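Local coordinates for protein phosphoserine aminotransferase SerC (Cytophaga hutchinsonii ATCC 33406, PDB 3FFR) that probably catalyses the pyridoxal phosphate-dependent, glutamate-dependent transamination of 3-phosphohydroxypyruvate to phosphoserine in serine biosynthesis, as a dimer of the class-V aminotransferase family, at residues Y16-Q21 with T256-Q261. Numbering follows the deposited sequence.
Sequences YPTVRQ and TGDMLQ
Thr18 and Asp258 are the nearest pair of residues between the turn at the head of helix 19-28 and the flank of helix 246-262, their CA atoms 8.1 Å apart, so the two backbones are bridged by side chains alone. On the first segment a type I beta turn runs from Tyr16 to Val19, closed by the bond from Val19 N to Tyr16 O, and from it the side chains of Tyr16 and Thr18 both reach the helix.

The polar link is a short hydrogen bond, 2.6 Å, in which Thr18 OG1 donates to Asp258 OD2. The two side chains approach from opposite directions, with OG1 on the anti side of OD2 and 33° out of the carboxylate plane. The methyl CG2 of Thr18 rests 3.5 Å from Asp258 OD2. His22 NE2, one turn further along helix 19-28, also bonds OD2; this second grip should restrain the carboxylate's rotation.

Beside this link lies the Tyr16 ring, carried out toward the helix with CG anti to the backbone N (chi1 -162°). Its CE2 is 4.0 Å from Asp258 CB; ring and carboxylate planes are about 10° apart, but the groups lie beside each other, not stacked. Across the ring, CE1 lies 3.9 Å from CE of Met259, a selenomethionine whose straight chain beyond CG carries this methyl to an oblique approach. Pro17 CD lies over one face, near the rim, and Val255 and Ile262 add further apolar contacts from the same helix.

Tyr16 also bonds the backbone of Gly194 and Met259 packs on Phe193, which places this N-terminal packing against the loop just after the cofactor-bearing Lys191 in the fold type I architecture of PLP-dependent aminotransferases.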
loop_
_atom_site.group_PDB
_atom_site.type_symbol
_atom_site.label_atom_id
_atom_site.label_comp_id
_atom_site.label_asym_id
_atom_site.label_seq_id
_atom_site.Cartn_x
_atom_site.Cartn_y
_atom_site.Cartn_z
ATOM N N TYR A 16 -16.158 8.140 -6.135
ATOM C CA TYR A 16 -16.440 9.011 -7.243
ATOM C C TYR A 16 -17.447 8.224 -8.127
ATOM O O TYR A 16 -17.328 6.997 -8.284
ATOM C CB TYR A 16 -15.159 9.415 -7.977
ATOM C CG TYR A 16 -15.357 10.626 -8.826
ATOM C CD1 TYR A 16 -15.312 11.909 -8.263
ATOM C CD2 TYR A 16 -15.576 10.521 -10.188
ATOM C CE1 TYR A 16 -15.498 13.036 -9.042
ATOM C CE2 TYR A 16 -15.770 11.654 -10.964
ATOM C CZ TYR A 16 -15.734 12.898 -10.389
ATOM O OH TYR A 16 -15.940 14.038 -11.162
ATOM N N PRO A 17 -18.443 8.916 -8.701
ATOM C CA PRO A 17 -19.550 8.190 -9.325
ATOM C C PRO A 17 -19.196 7.301 -10.500
ATOM O O PRO A 17 -19.941 6.367 -10.842
ATOM C CB PRO A 17 -20.528 9.305 -9.730
ATOM C CG PRO A 17 -19.743 10.529 -9.761
ATOM C CD PRO A 17 -18.661 10.375 -8.725
ATOM N N THR A 18 -18.056 7.559 -11.096
ATOM C CA THR A 18 -17.636 6.759 -12.264
ATOM C C THR A 18 -16.797 5.548 -11.905
ATOM O O THR A 18 -16.434 4.745 -12.765
ATOM C CB THR A 18 -16.819 7.616 -13.233
ATOM O OG1 THR A 18 -15.692 8.176 -12.532
ATOM C CG2 THR A 18 -17.685 8.739 -13.823
ATOM N N VAL A 19 -16.451 5.439 -10.625
ATOM C CA VAL A 19 -15.538 4.389 -10.197
ATOM C C VAL A 19 -16.069 3.021 -10.518
ATOM O O VAL A 19 -15.319 2.143 -10.976
ATOM C CB VAL A 19 -15.117 4.524 -8.705
ATOM C CG1 VAL A 19 -14.426 3.251 -8.195
ATOM C CG2 VAL A 19 -14.187 5.731 -8.526
ATOM N N ARG A 20 -17.361 2.801 -10.319
ATOM C CA ARG A 20 -17.902 1.449 -10.608
ATOM C C ARG A 20 -17.621 1.026 -12.039
ATOM O O ARG A 20 -17.113 -0.080 -12.291
ATOM C CB ARG A 20 -19.402 1.365 -10.305
ATOM C CG ARG A 20 -19.970 -0.014 -10.523
ATOM C CD ARG A 20 -21.470 -0.095 -10.238
ATOM N NE ARG A 20 -21.832 -1.510 -10.306
ATOM C CZ ARG A 20 -21.962 -2.311 -9.249
ATOM N NH1 ARG A 20 -21.869 -1.815 -8.014
ATOM N NH2 ARG A 20 -22.249 -3.595 -9.450
ATOM N N GLN A 21 -17.927 1.901 -12.984
ATOM C CA GLN A 21 -17.711 1.493 -14.374
ATOM C C GLN A 21 -16.225 1.382 -14.681
ATOM O O GLN A 21 -15.829 0.460 -15.413
ATOM C CB GLN A 21 -18.483 2.333 -15.402
ATOM C CG GLN A 21 -18.275 1.806 -16.851
ATOM C CD GLN A 21 -18.503 0.280 -17.028
ATOM O OE1 GLN A 21 -19.610 -0.234 -16.805
ATOM N NE2 GLN A 21 -17.453 -0.435 -17.471
ATOM N N THR A 256 -9.249 11.193 -12.495
ATOM C CA THR A 256 -8.661 12.504 -12.778
ATOM C C THR A 256 -9.028 12.927 -14.193
ATOM O O THR A 256 -9.196 14.117 -14.445
ATOM C CB THR A 256 -7.154 12.572 -12.558
ATOM O OG1 THR A 256 -6.478 11.518 -13.283
ATOM C CG2 THR A 256 -6.833 12.436 -11.048
ATOM N N GLY A 257 -9.174 11.964 -15.099
ATOM C CA GLY A 257 -9.616 12.300 -16.473
ATOM C C GLY A 257 -11.008 12.912 -16.436
ATOM O O GLY A 257 -11.321 13.943 -17.087
ATOM N N ASP A 258 -11.851 12.283 -15.646
ATOM C CA ASP A 258 -13.223 12.748 -15.475
ATOM C C ASP A 258 -13.199 14.162 -14.879
ATOM O O ASP A 258 -13.960 15.035 -15.268
ATOM C CB ASP A 258 -14.034 11.801 -14.558
ATOM C CG ASP A 258 -14.260 10.422 -15.166
ATOM O OD1 ASP A 258 -14.415 10.351 -16.409
ATOM O OD2 ASP A 258 -14.302 9.419 -14.407
HETATM N N MSE A 259 -12.327 14.365 -13.899
HETATM C CA MSE A 259 -12.235 15.651 -13.217
HETATM C C MSE A 259 -11.779 16.761 -14.164
HETATM O O MSE A 259 -12.253 17.899 -14.116
HETATM C CB MSE A 259 -11.326 15.591 -11.971
HETATM C CG MSE A 259 -11.917 14.820 -10.875
HETATM SE SE MSE A 259 -10.673 14.767 -9.346
HETATM C CE MSE A 259 -11.828 13.933 -8.053
ATOM N N LEU A 260 -10.872 16.394 -15.040
ATOM C CA LEU A 260 -10.352 17.338 -16.021
ATOM C C LEU A 260 -11.444 17.820 -16.972
ATOM O O LEU A 260 -11.335 18.919 -17.519
ATOM C CB LEU A 260 -9.207 16.761 -16.836
ATOM C CG LEU A 260 -7.884 16.641 -16.102
ATOM C CD1 LEU A 260 -6.940 15.675 -16.829
ATOM C CD2 LEU A 260 -7.274 18.003 -15.904
ATOM N N GLN A 261 -12.479 17.000 -17.165
ATOM C CA GLN A 261 -13.578 17.381 -18.056
ATOM C C GLN A 261 -14.409 18.478 -17.404
ATOM O O GLN A 261 -14.981 19.323 -18.089
ATOM C CB GLN A 261 -14.444 16.182 -18.442
ATOM C CG GLN A 261 -13.700 15.160 -19.302
ATOM C CD GLN A 261 -13.333 15.725 -20.669
ATOM O OE1 GLN A 261 -14.207 16.002 -21.492
ATOM N NE2 GLN A 261 -12.038 15.893 -20.916
#